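Local coordinates for NikO protein (Streptomyces tendae, PDB 4FQD), which acts as an enolpyruvyl transferase essential in nikkomycin biosynthesis and belongs to the MurA branch of the EPSP synthase family, at residues G21-S25 and L277-E281; T30-S36 and L261-E267; L200-A204 and M224-L228; F340-Q344 and E362-R368; E374-L378 and T402-A406. The protein carries 4 engineered substitutions. All coordinates share one frame; numbering follows the deposited sequence.

Contact 1: residues G21-S25 and L277-E281; sequences GNRLS and LLADE
L24 and A279 bring their backbones together in a single bridge, with L24 CA 4.4 Å from A279 CA, while the two segments run about 70° apart and soon part. L24 uses both its backbone N and its backbone O here: the N gives a straight bond to L278 O (2.9 Å, 171°), and the O takes only a weak one from D280 N. The L24 side chain lies alongside that of L278, both pointing the same way, and L24 CD1 rests on L278 CB at 3.7 Å; this is the buried half of the contact.

The other half is led by R23. A bend at chi2 (-71°) turns its chain toward the backbone carbonyls at the C-terminal end of helix 265-278, where NH1 donates to A279 O at 2.8 Å. That bond is bent, and the nitrogen stands above the carbonyl plane instead of on a lone pair. A water donates to L277 O at 3.1 Å and accepts a weak bond from R23 NH2. The positive group therefore sits where the helix end is probably slightly negative. R23 and D280 run alongside in opposite senses, R23 CG touching D280 CB at 3.7 Å, yet their charged ends do not meet: R23 NE stays 6.2 Å from D280 OD1.

In the fold, the loop leading from strand 14-19 to strand 27-29 is fastened here to the C-terminal end of helix 265-278. L278 continues onto L420, L24 onto A450, and L277 packs against L349 and L350 of helix 344-351.

Contact 2: residues T30-S36 and L261-E267; sequences TSGFKHS and LIPDLIE
F33 and L265 form the tight centre: L265 CG sits over the middle of one face of the ring, 3.9 Å from its centroid, and L265 CD1 presses on F33 CE2. Beside them the backbones pair, F33 N giving to I262 O and D264 N to S31 O, each at 2.7 Å. D264, buried, serves two helix starts at once. Its OD1 caps its own helix by accepting from E267 N, while OD2 accepts from K34 N at 3.1 Å, in the first turn of helix 34-44. G32 lies so close to L261 that a CB would be jammed against L261 CB.

The looser side lies at S31, partly exposed. E267, extended with CG opposite its backbone N (chi1 -176°), reaches out to accept from S31 N through OE1 at 2.9 Å; its OE2 accepts from a water near S31 OG and from W271 NE1. K34 points away from 261-267, with NZ bonded to R436 O and its side chain about 5 Å from a bound sulfate.

These are the paired crossovers joining the two domains of the EPSP synthase fold: T30 still bonds to T286 in one domain and L261 to E54 in the other, before helices 34-44 and 265-278 set off.

Contact 3: residues L200-A204 and M224-L228; sequences LLMGA and MVTVL
M224 opens the contact from its helix by laying its sulfur and methyl against L200 and L201. The chain leaves the backbone fully extended, CG opposite the N (chi1 -173°), and turns only at its last bond (chi3 68°), which swings CE in against L200 CB at 3.7 Å. The L200 and M224 side chains pass one another, each heading for the other's helix. The L201 side chain crosses M224 at about a right angle, and its CD2 meets M224 SD at 3.8 Å. Trimming M224 to an alanine would probably open a gap beside L200 CB and leave L201 CD2 without the sulfur it rests on.

V225, one step on, touches with a single branch: CG2 meets L200 CD1 at 3.8 Å, the two side chains running at a slant to each other. A full turn after M224 comes L228, whose CD1 reaches toward the neighbouring helix and lies 4.2 Å from A204 CB and 4.1 Å from L200 O. No hydrogen bond passes between the helices; every touch is apolar or nearly so. Their axes lie 11.3 Å apart and only 13° from parallel, a spacing bridged by the long M224 and the leucines.

Both helices lean on one sheet, L200 on W243 and I245, V225 on I235 and F237, while L201, M224 and L228 also meet helix 34-44. Two near-parallel helices packed side by side against one four-stranded mixed sheet are consistent with the beta/alpha inverse barrel of this family.

Contact 4: residues F340-Q344 and E362-R368; sequences FSDSQ and EAVWEHR
E362 OE1 is approached by two donors of the opposite segment. S341 OG, set anti to its backbone N (chi1 -165°) and so turned to the glutamate, donates at 2.6 Å to E362 OE1, on the syn side and somewhat out of the carboxylate plane. Q344 NE2 donates to the same oxygen nearly in line with the C-O bond; its 2.5 Å is short and somewhat uncertain. The amide and carboxylate planes are turned 70° against each other. The second oxygen, OE2, looks back to its own chain and takes V364 N (2.8 Å) and W365 N (2.7 Å). Four donors thus surround the buried carboxylate and probably fix its rotation. With a leucine in place of E362, S341 OG and Q344 NE2 would probably lose their common acceptor, and the backbone N of V364 and W365 theirs.

R368 makes an end-on salt bridge, both terminal nitrogens, NH1 and NH2, bonding to D342 OD1. The oxygen lies in the guanidinium plane, although the carboxylate itself is turned 68° from it. S341 O lies over the centre of one guanidinium face.

The W365 side chain lies about 4 Å from a bound sulfate. The contact joins the loop before helix 344-351 to the loop after strand 356-362. D342 packs on I266 of helix 265-278, D342 and R368 both reach R410 of helix 409-419, and A363 touches R361 of the second subunit.

Contact 5: residues E374-L378 and T402-A406; sequences ELEAL and TDLRA
E374 and R405 share the one hydrogen bond of this contact: R405 N points almost straight at E374 OE1 (3.0 Å, 169°), meeting it from well above the carboxylate plane, not within it. The glutamate folds back to get there, with both chi1 and chi2 near -60°, which bends the chain so that OE1 reaches the R405 amide. On the way E374 CG comes to 3.3 Å from R405 O, and E374 OE1 lies 3.4 Å from L404 CA.

The apolar touches come from the other end of the helix segment. L378 and L404 cross at about a right angle, L378 CD1 meeting L404 CD2 at 3.8 Å, while A377 CB brushes L404 CD1 more distantly. T402 adds a mixed contact: its CG2 lies 3.7 Å from A377 O, and its OG1 faces a methyl, L378 CD2, at 3.6 Å.

In overall form this is a helix packed nearly antiparallel, at 161°, on an edge strand of a mixed sheet, with the segment axes 8.5 Å apart. L404 pairs its backbone with T427 and R429 of strand 425-429, and L378 goes on to A418 of helix 409-419.

Chemically, then, the leucines fill the buried side, while one carboxylate oxygen gives the R405 amide an acceptor that comes from a side chain instead of from another strand; a negative charge there would probably strengthen that bond.

Contacts 2 and 4 meet directly near the middle of the molecule: L265 CD1 lies 3.5 Å from F340 CE2, and I266 CD1 3.5 Å from S343 OG. The side chain of K34 is about 5 Å and that of W365 about 4 Å from bound sulfate, probably from the crystallisation liquor, in the region between the domains where enzymes of this family hold their substrates. Contact 1 takes the far end of the helix that contact 2 starts, their centres 24 Å apart. Contact 5 lies in the same domain, 21 Å from contact 1 between centres, whereas contact 3 sits in the other domain, 42 Å from contact 5 and 19 Å from contact 2, again between centres.

Contact 1: residues G21-S25 and L277-E281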
# COMPACT_ATOMS: atom_id res chain seq x y z
N GLY A 21 15.32 -28.64 7.42
CA GLY A 21 16.75 -28.49 7.61
C GLY A 21 17.54 -29.06 6.45
O GLY A 21 18.76 -28.91 6.38
N ASN A 22 16.84 -29.71 5.53
CA ASN A 22 17.47 -30.29 4.35
C ASN A 22 17.37 -29.37 3.14
O ASN A 22 16.33 -28.75 2.90
CB ASN A 22 16.86 -31.65 4.03
CG ASN A 22 16.99 -32.63 5.18
OD1 ASN A 22 18.06 -33.18 5.42
ND2 ASN A 22 15.90 -32.86 5.90
N ARG A 23 18.45 -29.28 2.38
CA ARG A 23 18.49 -28.44 1.19
C ARG A 23 17.86 -29.14 -0.01
O ARG A 23 18.14 -30.31 -0.28
CB ARG A 23 19.93 -28.03 0.87
CG ARG A 23 20.45 -26.92 1.78
CD ARG A 23 19.77 -25.60 1.46
NE ARG A 23 19.85 -24.66 2.57
CZ ARG A 23 19.41 -23.41 2.51
NH1 ARG A 23 18.85 -22.95 1.40
NH2 ARG A 23 19.52 -22.61 3.57
N LEU A 24 17.00 -28.42 -0.72
CA LEU A 24 16.33 -28.96 -1.89
C LEU A 24 17.15 -28.74 -3.15
O LEU A 24 17.87 -27.74 -3.26
CB LEU A 24 14.94 -28.33 -2.05
CG LEU A 24 14.01 -28.39 -0.84
CD1 LEU A 24 12.66 -27.79 -1.17
CD2 LEU A 24 13.87 -29.82 -0.35
N SER A 25 17.04 -29.66 -4.10
CA SER A 25 17.74 -29.53 -5.38
C SER A 25 17.04 -30.34 -6.46
O SER A 25 16.38 -31.34 -6.17
CB SER A 25 19.20 -29.97 -5.24
OG SER A 25 19.29 -31.35 -4.90
N LEU A 277 14.59 -19.90 -0.57
CA LEU A 277 14.74 -20.15 0.86
C LEU A 277 15.16 -21.58 1.22
O LEU A 277 15.70 -21.80 2.30
CB LEU A 277 13.44 -19.80 1.59
CG LEU A 277 12.94 -18.36 1.43
CD1 LEU A 277 11.65 -18.15 2.20
CD2 LEU A 277 14.01 -17.38 1.88
N LEU A 278 14.91 -22.53 0.33
CA LEU A 278 15.13 -23.94 0.67
C LEU A 278 16.19 -24.65 -0.16
O LEU A 278 16.72 -25.68 0.25
CB LEU A 278 13.80 -24.71 0.61
CG LEU A 278 12.66 -24.17 1.47
CD1 LEU A 278 11.40 -24.99 1.28
CD2 LEU A 278 13.07 -24.12 2.94
N ALA A 279 16.50 -24.11 -1.33
CA ALA A 279 17.46 -24.74 -2.23
C ALA A 279 18.89 -24.30 -1.95
O ALA A 279 19.12 -23.24 -1.37
CB ALA A 279 17.10 -24.47 -3.68
N ASP A 280 19.86 -25.13 -2.35
CA ASP A 280 21.27 -24.78 -2.21
C ASP A 280 21.90 -24.53 -3.57
O ASP A 280 23.03 -24.04 -3.67
CB ASP A 280 22.03 -25.88 -1.45
CG ASP A 280 21.90 -27.23 -2.10
OD1 ASP A 280 20.96 -27.42 -2.89
OD2 ASP A 280 22.74 -28.11 -1.82
N GLU A 281 21.17 -24.89 -4.62
CA GLU A 281 21.56 -24.57 -5.99
C GLU A 281 20.37 -23.92 -6.70
O GLU A 281 19.23 -24.14 -6.30
CB GLU A 281 22.01 -25.83 -6.74
CG GLU A 281 23.43 -26.27 -6.40
CD GLU A 281 24.48 -25.24 -6.78
OE1 GLU A 281 24.46 -24.77 -7.94
OE2 GLU A 281 25.32 -24.90 -5.92
O HOH W 1 17.63 -19.78 3.62

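Contact 2: residues T30-S36 and L261-E267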
# COMPACT_ATOMS: atom_id res chain seq x y z
N THR A 30 5.84 -27.00 -13.81
CA THR A 30 4.58 -26.42 -13.38
C THR A 30 3.39 -27.02 -14.12
O THR A 30 3.54 -27.59 -15.20
CB THR A 30 4.57 -24.89 -13.59
OG1 THR A 30 4.80 -24.60 -14.98
CG2 THR A 30 5.65 -24.23 -12.76
N SER A 31 2.22 -26.89 -13.52
CA SER A 31 0.98 -27.29 -14.18
C SER A 31 0.25 -26.04 -14.66
O SER A 31 0.61 -24.92 -14.28
CB SER A 31 0.09 -28.10 -13.23
OG SER A 31 0.71 -29.32 -12.88
N GLY A 32 -0.77 -26.24 -15.48
CA GLY A 32 -1.53 -25.13 -16.04
C GLY A 32 -2.28 -24.33 -14.99
O GLY A 32 -2.56 -24.83 -13.90
N PHE A 33 -2.62 -23.09 -15.34
CA PHE A 33 -3.33 -22.20 -14.43
C PHE A 33 -4.72 -22.75 -14.11
O PHE A 33 -5.54 -22.96 -15.00
CB PHE A 33 -3.45 -20.80 -15.04
CG PHE A 33 -3.75 -19.72 -14.04
CD1 PHE A 33 -3.61 -19.95 -12.68
CD2 PHE A 33 -4.17 -18.47 -14.46
CE1 PHE A 33 -3.89 -18.95 -11.76
CE2 PHE A 33 -4.45 -17.47 -13.55
CZ PHE A 33 -4.31 -17.71 -12.20
N LYS A 34 -4.95 -22.98 -12.82
CA LYS A 34 -6.23 -23.47 -12.32
C LYS A 34 -7.39 -22.55 -12.71
O LYS A 34 -8.45 -23.02 -13.12
CB LYS A 34 -6.17 -23.59 -10.80
CG LYS A 34 -7.53 -23.66 -10.12
CD LYS A 34 -7.38 -23.58 -8.61
CE LYS A 34 -8.74 -23.55 -7.94
NZ LYS A 34 -8.62 -23.45 -6.46
N HIS A 35 -7.17 -21.25 -12.59
CA HIS A 35 -8.23 -20.28 -12.85
C HIS A 35 -8.51 -20.11 -14.35
O HIS A 35 -9.65 -19.85 -14.74
CB HIS A 35 -7.88 -18.94 -12.20
CG HIS A 35 -7.78 -19.01 -10.71
ND1 HIS A 35 -6.70 -18.50 -10.01
CD2 HIS A 35 -8.61 -19.53 -9.78
CE1 HIS A 35 -6.88 -18.71 -8.72
NE2 HIS A 35 -8.03 -19.33 -8.55
N SER A 36 -7.48 -20.27 -15.17
CA SER A 36 -7.65 -20.23 -16.62
C SER A 36 -8.39 -21.48 -17.10
O SER A 36 -9.15 -21.43 -18.06
CB SER A 36 -6.30 -20.13 -17.33
OG SER A 36 -5.73 -18.85 -17.15
N LEU A 261 -2.76 -24.06 -21.80
CA LEU A 261 -2.89 -23.21 -20.63
C LEU A 261 -1.59 -22.54 -20.21
O LEU A 261 -0.51 -23.13 -20.31
CB LEU A 261 -3.45 -24.00 -19.44
CG LEU A 261 -4.92 -24.42 -19.51
CD1 LEU A 261 -5.33 -25.12 -18.22
CD2 LEU A 261 -5.81 -23.23 -19.80
N ILE A 262 -1.70 -21.31 -19.74
CA ILE A 262 -0.58 -20.60 -19.14
C ILE A 262 -0.21 -21.32 -17.84
O ILE A 262 -1.09 -21.78 -17.12
CB ILE A 262 -0.94 -19.12 -18.89
CG1 ILE A 262 0.26 -18.33 -18.37
CG2 ILE A 262 -2.12 -18.99 -17.94
CD1 ILE A 262 -0.00 -16.84 -18.26
N PRO A 263 1.10 -21.46 -17.57
CA PRO A 263 1.55 -22.08 -16.32
C PRO A 263 0.92 -21.41 -15.10
O PRO A 263 0.73 -20.19 -15.11
CB PRO A 263 3.05 -21.85 -16.34
CG PRO A 263 3.39 -21.85 -17.79
CD PRO A 263 2.23 -21.19 -18.48
N ASP A 264 0.60 -22.20 -14.08
CA ASP A 264 -0.07 -21.70 -12.88
C ASP A 264 0.74 -20.57 -12.23
O ASP A 264 1.88 -20.78 -11.82
CB ASP A 264 -0.31 -22.82 -11.88
CG ASP A 264 -1.31 -22.44 -10.80
OD1 ASP A 264 -0.91 -21.75 -9.84
OD2 ASP A 264 -2.49 -22.84 -10.91
N LEU A 265 0.13 -19.40 -12.16
CA LEU A 265 0.81 -18.19 -11.69
C LEU A 265 1.29 -18.32 -10.24
O LEU A 265 2.42 -17.97 -9.93
CB LEU A 265 -0.11 -16.98 -11.83
CG LEU A 265 -0.71 -16.74 -13.21
CD1 LEU A 265 -1.52 -15.45 -13.24
CD2 LEU A 265 0.38 -16.71 -14.27
N ILE A 266 0.42 -18.82 -9.37
CA ILE A 266 0.75 -18.93 -7.96
C ILE A 266 1.72 -20.08 -7.70
O ILE A 266 2.50 -20.04 -6.75
CB ILE A 266 -0.52 -19.08 -7.09
CG1 ILE A 266 -1.56 -18.04 -7.49
CG2 ILE A 266 -0.18 -18.94 -5.62
CD1 ILE A 266 -1.06 -16.61 -7.40
N GLU A 267 1.67 -21.11 -8.54
CA GLU A 267 2.61 -22.21 -8.42
C GLU A 267 4.02 -21.72 -8.72
O GLU A 267 4.98 -22.14 -8.07
CB GLU A 267 2.24 -23.37 -9.36
CG GLU A 267 3.15 -24.58 -9.20
CD GLU A 267 2.88 -25.67 -10.22
OE1 GLU A 267 1.96 -25.49 -11.05
OE2 GLU A 267 3.60 -26.69 -10.20
O HOH W 2 3.16 -29.28 -10.98

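Contact 3: residues L200-A204 and M224-L228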
# COMPACT_ATOMS: atom_id res chain seq x y z
N LEU A 200 -18.64 -11.34 -19.53
CA LEU A 200 -18.07 -11.75 -20.81
C LEU A 200 -18.80 -12.97 -21.37
O LEU A 200 -19.14 -13.00 -22.55
CB LEU A 200 -16.58 -12.06 -20.66
CG LEU A 200 -15.63 -10.89 -20.92
CD1 LEU A 200 -14.21 -11.29 -20.59
CD2 LEU A 200 -15.73 -10.44 -22.37
N LEU A 201 -19.03 -13.96 -20.51
CA LEU A 201 -19.75 -15.16 -20.91
C LEU A 201 -21.17 -14.83 -21.33
O LEU A 201 -21.65 -15.32 -22.35
CB LEU A 201 -19.76 -16.18 -19.77
CG LEU A 201 -18.42 -16.85 -19.44
CD1 LEU A 201 -18.53 -17.67 -18.16
CD2 LEU A 201 -17.96 -17.72 -20.60
N MET A 202 -21.84 -13.99 -20.54
CA MET A 202 -23.20 -13.57 -20.84
C MET A 202 -23.27 -12.79 -22.15
O MET A 202 -24.23 -12.90 -22.90
CB MET A 202 -23.78 -12.73 -19.70
CG MET A 202 -24.03 -13.50 -18.42
SD MET A 202 -25.20 -14.85 -18.64
CE MET A 202 -26.67 -13.96 -19.13
N GLY A 203 -22.24 -11.99 -22.41
CA GLY A 203 -22.18 -11.19 -23.61
C GLY A 203 -22.06 -12.03 -24.87
O GLY A 203 -22.56 -11.64 -25.93
N ALA A 204 -21.40 -13.17 -24.76
CA ALA A 204 -21.18 -14.05 -25.91
C ALA A 204 -22.41 -14.89 -26.24
O ALA A 204 -22.62 -15.26 -27.40
CB ALA A 204 -19.97 -14.94 -25.67
N MET A 224 -9.63 -16.40 -21.44
CA MET A 224 -11.00 -16.75 -21.78
C MET A 224 -11.47 -15.97 -23.00
O MET A 224 -12.25 -16.48 -23.81
CB MET A 224 -11.94 -16.51 -20.59
CG MET A 224 -13.36 -17.03 -20.83
SD MET A 224 -14.49 -16.76 -19.46
CE MET A 224 -14.65 -14.98 -19.49
N VAL A 225 -10.99 -14.74 -23.13
CA VAL A 225 -11.28 -13.91 -24.29
C VAL A 225 -10.77 -14.59 -25.56
O VAL A 225 -11.47 -14.65 -26.57
CB VAL A 225 -10.64 -12.51 -24.17
CG1 VAL A 225 -10.71 -11.77 -25.49
CG2 VAL A 225 -11.33 -11.72 -23.06
N THR A 226 -9.55 -15.11 -25.49
CA THR A 226 -8.95 -15.81 -26.61
C THR A 226 -9.74 -17.07 -26.97
O THR A 226 -9.95 -17.37 -28.14
CB THR A 226 -7.48 -16.19 -26.32
OG1 THR A 226 -6.73 -15.01 -26.02
CG2 THR A 226 -6.86 -16.90 -27.51
N VAL A 227 -10.19 -17.78 -25.94
CA VAL A 227 -10.98 -19.00 -26.15
C VAL A 227 -12.32 -18.69 -26.81
O VAL A 227 -12.71 -19.35 -27.78
CB VAL A 227 -11.22 -19.75 -24.82
CG1 VAL A 227 -12.20 -20.89 -25.03
CG2 VAL A 227 -9.91 -20.26 -24.25
N LEU A 228 -13.01 -17.67 -26.30
CA LEU A 228 -14.28 -17.25 -26.87
C LEU A 228 -14.12 -16.78 -28.32
O LEU A 228 -14.96 -17.08 -29.17
CB LEU A 228 -14.91 -16.14 -26.03
CG LEU A 228 -15.61 -16.58 -24.74
CD1 LEU A 228 -16.14 -15.39 -23.98
CD2 LEU A 228 -16.72 -17.57 -25.06

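Contact 4: residues F340-Q344 and E362-R368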
# COMPACT_ATOMS: atom_id res chain seq x y z
N PHE A 340 -1.26 -10.38 -6.76
CA PHE A 340 -2.30 -11.34 -6.43
C PHE A 340 -2.45 -11.51 -4.92
O PHE A 340 -1.50 -11.33 -4.17
CB PHE A 340 -2.01 -12.71 -7.06
CG PHE A 340 -2.46 -12.83 -8.48
CD1 PHE A 340 -3.81 -12.96 -8.78
CD2 PHE A 340 -1.55 -12.82 -9.52
CE1 PHE A 340 -4.24 -13.08 -10.09
CE2 PHE A 340 -1.97 -12.94 -10.83
CZ PHE A 340 -3.31 -13.07 -11.12
N SER A 341 -3.66 -11.85 -4.50
CA SER A 341 -3.93 -12.07 -3.09
C SER A 341 -3.29 -13.39 -2.63
O SER A 341 -2.90 -13.53 -1.48
CB SER A 341 -5.44 -12.10 -2.84
OG SER A 341 -5.73 -11.98 -1.46
N ASP A 342 -3.19 -14.33 -3.56
CA ASP A 342 -2.61 -15.64 -3.27
C ASP A 342 -1.09 -15.59 -3.20
O ASP A 342 -0.46 -16.50 -2.66
CB ASP A 342 -3.05 -16.66 -4.32
CG ASP A 342 -4.52 -17.01 -4.22
OD1 ASP A 342 -5.05 -17.05 -3.08
OD2 ASP A 342 -5.16 -17.23 -5.27
N SER A 343 -0.50 -14.54 -3.76
CA SER A 343 0.95 -14.39 -3.78
C SER A 343 1.47 -13.82 -2.47
O SER A 343 2.62 -14.07 -2.08
CB SER A 343 1.37 -13.50 -4.95
OG SER A 343 0.95 -14.04 -6.19
N GLN A 344 0.62 -13.06 -1.79
CA GLN A 344 0.99 -12.38 -0.55
C GLN A 344 1.55 -13.26 0.59
O GLN A 344 2.52 -12.86 1.24
CB GLN A 344 -0.18 -11.51 -0.07
CG GLN A 344 -0.51 -11.64 1.40
CD GLN A 344 -1.98 -11.92 1.63
OE1 GLN A 344 -2.35 -12.79 2.42
NE2 GLN A 344 -2.84 -11.18 0.94
N GLU A 362 -4.03 -6.05 2.29
CA GLU A 362 -4.97 -6.83 1.49
C GLU A 362 -6.12 -5.96 1.00
O GLU A 362 -6.84 -5.37 1.79
CB GLU A 362 -5.51 -8.00 2.31
CG GLU A 362 -6.62 -8.77 1.63
CD GLU A 362 -6.14 -9.52 0.40
OE1 GLU A 362 -5.20 -10.32 0.53
OE2 GLU A 362 -6.70 -9.29 -0.69
N ALA A 363 -6.29 -5.89 -0.32
CA ALA A 363 -7.33 -5.06 -0.91
C ALA A 363 -8.26 -5.85 -1.82
O ALA A 363 -8.94 -5.27 -2.68
CB ALA A 363 -6.73 -3.88 -1.65
N VAL A 364 -8.29 -7.16 -1.65
CA VAL A 364 -9.19 -8.02 -2.41
C VAL A 364 -10.00 -8.92 -1.48
O VAL A 364 -11.20 -8.72 -1.29
CB VAL A 364 -8.44 -8.89 -3.44
CG1 VAL A 364 -9.41 -9.77 -4.21
CG2 VAL A 364 -7.64 -8.02 -4.39
N TRP A 365 -9.34 -9.91 -0.90
CA TRP A 365 -10.00 -10.86 -0.01
C TRP A 365 -9.73 -10.57 1.46
O TRP A 365 -8.73 -11.03 2.02
CB TRP A 365 -9.61 -12.30 -0.34
CG TRP A 365 -10.16 -12.77 -1.64
CD1 TRP A 365 -9.45 -13.05 -2.78
CD2 TRP A 365 -11.53 -13.02 -1.96
NE1 TRP A 365 -10.30 -13.46 -3.78
CE2 TRP A 365 -11.58 -13.45 -3.30
CE3 TRP A 365 -12.72 -12.92 -1.23
CZ2 TRP A 365 -12.78 -13.78 -3.93
CZ3 TRP A 365 -13.91 -13.25 -1.86
CH2 TRP A 365 -13.93 -13.67 -3.20
N GLU A 366 -10.62 -9.80 2.07
CA GLU A 366 -10.53 -9.46 3.48
C GLU A 366 -10.39 -10.71 4.35
O GLU A 366 -10.98 -11.74 4.06
CB GLU A 366 -11.78 -8.70 3.89
CG GLU A 366 -11.68 -8.03 5.23
CD GLU A 366 -10.66 -6.90 5.26
OE1 GLU A 366 -10.39 -6.29 4.20
OE2 GLU A 366 -10.13 -6.64 6.35
N HIS A 367 -9.61 -10.59 5.42
CA HIS A 367 -9.44 -11.67 6.39
C HIS A 367 -8.87 -12.95 5.79
O HIS A 367 -9.50 -14.00 5.84
CB HIS A 367 -10.77 -11.99 7.09
CG HIS A 367 -11.17 -10.99 8.12
ND1 HIS A 367 -12.22 -10.11 7.95
CD2 HIS A 367 -10.65 -10.71 9.34
CE1 HIS A 367 -12.33 -9.35 9.02
NE2 HIS A 367 -11.39 -9.68 9.88
N ARG A 368 -7.67 -12.87 5.22
CA ARG A 368 -6.96 -14.07 4.81
C ARG A 368 -5.50 -14.05 5.26
O ARG A 368 -4.59 -14.46 4.53
CB ARG A 368 -7.09 -14.34 3.30
CG ARG A 368 -6.45 -13.30 2.40
CD ARG A 368 -6.50 -13.75 0.95
NE ARG A 368 -5.71 -14.96 0.72
CZ ARG A 368 -5.61 -15.57 -0.46
NH1 ARG A 368 -6.25 -15.09 -1.51
NH2 ARG A 368 -4.87 -16.67 -0.58

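Contact 5: residues E374-L378 and T402-A406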
# COMPACT_ATOMS: atom_id res chain seq x y z
N GLU A 374 0.15 -19.06 12.68
CA GLU A 374 0.85 -20.33 12.56
C GLU A 374 2.34 -20.11 12.28
O GLU A 374 3.19 -20.85 12.77
CB GLU A 374 0.22 -21.20 11.47
CG GLU A 374 -1.25 -21.49 11.70
CD GLU A 374 -1.50 -22.15 13.05
OE1 GLU A 374 -0.88 -23.19 13.33
OE2 GLU A 374 -2.32 -21.61 13.83
N LEU A 375 2.64 -19.08 11.48
CA LEU A 375 4.02 -18.70 11.23
C LEU A 375 4.66 -18.17 12.51
O LEU A 375 5.87 -18.27 12.70
CB LEU A 375 4.10 -17.63 10.14
CG LEU A 375 3.82 -18.06 8.70
CD1 LEU A 375 3.91 -16.87 7.76
CD2 LEU A 375 4.79 -19.16 8.28
N GLU A 376 3.83 -17.60 13.38
CA GLU A 376 4.28 -17.07 14.66
C GLU A 376 4.87 -18.18 15.53
O GLU A 376 5.84 -17.97 16.26
CB GLU A 376 3.12 -16.41 15.40
CG GLU A 376 3.53 -15.52 16.56
CD GLU A 376 3.66 -14.07 16.15
OE1 GLU A 376 3.02 -13.68 15.15
OE2 GLU A 376 4.39 -13.32 16.82
N ALA A 377 4.27 -19.37 15.45
CA ALA A 377 4.70 -20.52 16.23
C ALA A 377 6.09 -20.99 15.82
O ALA A 377 6.82 -21.57 16.62
CB ALA A 377 3.69 -21.65 16.11
N LEU A 378 6.45 -20.74 14.56
CA LEU A 378 7.75 -21.16 14.04
C LEU A 378 8.86 -20.19 14.42
O LEU A 378 10.04 -20.53 14.31
CB LEU A 378 7.69 -21.34 12.53
CG LEU A 378 6.82 -22.49 12.01
CD1 LEU A 378 6.85 -22.54 10.50
CD2 LEU A 378 7.27 -23.81 12.61
N THR A 402 6.33 -28.09 16.78
CA THR A 402 5.04 -27.40 16.79
C THR A 402 3.98 -28.17 16.01
O THR A 402 4.30 -29.05 15.21
CB THR A 402 5.15 -25.98 16.22
OG1 THR A 402 5.66 -26.04 14.88
CG2 THR A 402 6.08 -25.13 17.07
N ASP A 403 2.72 -27.82 16.24
CA ASP A 403 1.60 -28.40 15.50
C ASP A 403 0.87 -27.31 14.72
O ASP A 403 0.08 -26.56 15.29
CB ASP A 403 0.63 -29.11 16.44
CG ASP A 403 1.21 -30.37 17.03
OD1 ASP A 403 1.34 -31.37 16.29
OD2 ASP A 403 1.52 -30.38 18.24
N LEU A 404 1.14 -27.24 13.42
CA LEU A 404 0.57 -26.19 12.59
C LEU A 404 -0.75 -26.60 11.95
O LEU A 404 -0.89 -27.72 11.45
CB LEU A 404 1.57 -25.77 11.51
CG LEU A 404 2.53 -24.62 11.84
CD1 LEU A 404 3.22 -24.83 13.17
CD2 LEU A 404 3.56 -24.45 10.74
N ARG A 405 -1.71 -25.69 11.96
CA ARG A 405 -3.00 -25.93 11.33
C ARG A 405 -3.21 -24.98 10.16
O ARG A 405 -3.13 -23.76 10.31
CB ARG A 405 -4.14 -25.77 12.34
CG ARG A 405 -5.53 -25.88 11.72
CD ARG A 405 -6.62 -25.57 12.73
NE ARG A 405 -7.95 -25.64 12.13
CZ ARG A 405 -8.65 -26.76 11.99
NH1 ARG A 405 -8.14 -27.91 12.40
NH2 ARG A 405 -9.85 -26.73 11.43
N ALA A 406 -3.49 -25.55 8.99
CA ALA A 406 -3.74 -24.75 7.79
C ALA A 406 -5.19 -24.27 7.76
O ALA A 406 -6.11 -25.03 8.08
CB ALA A 406 -3.42 -25.55 6.54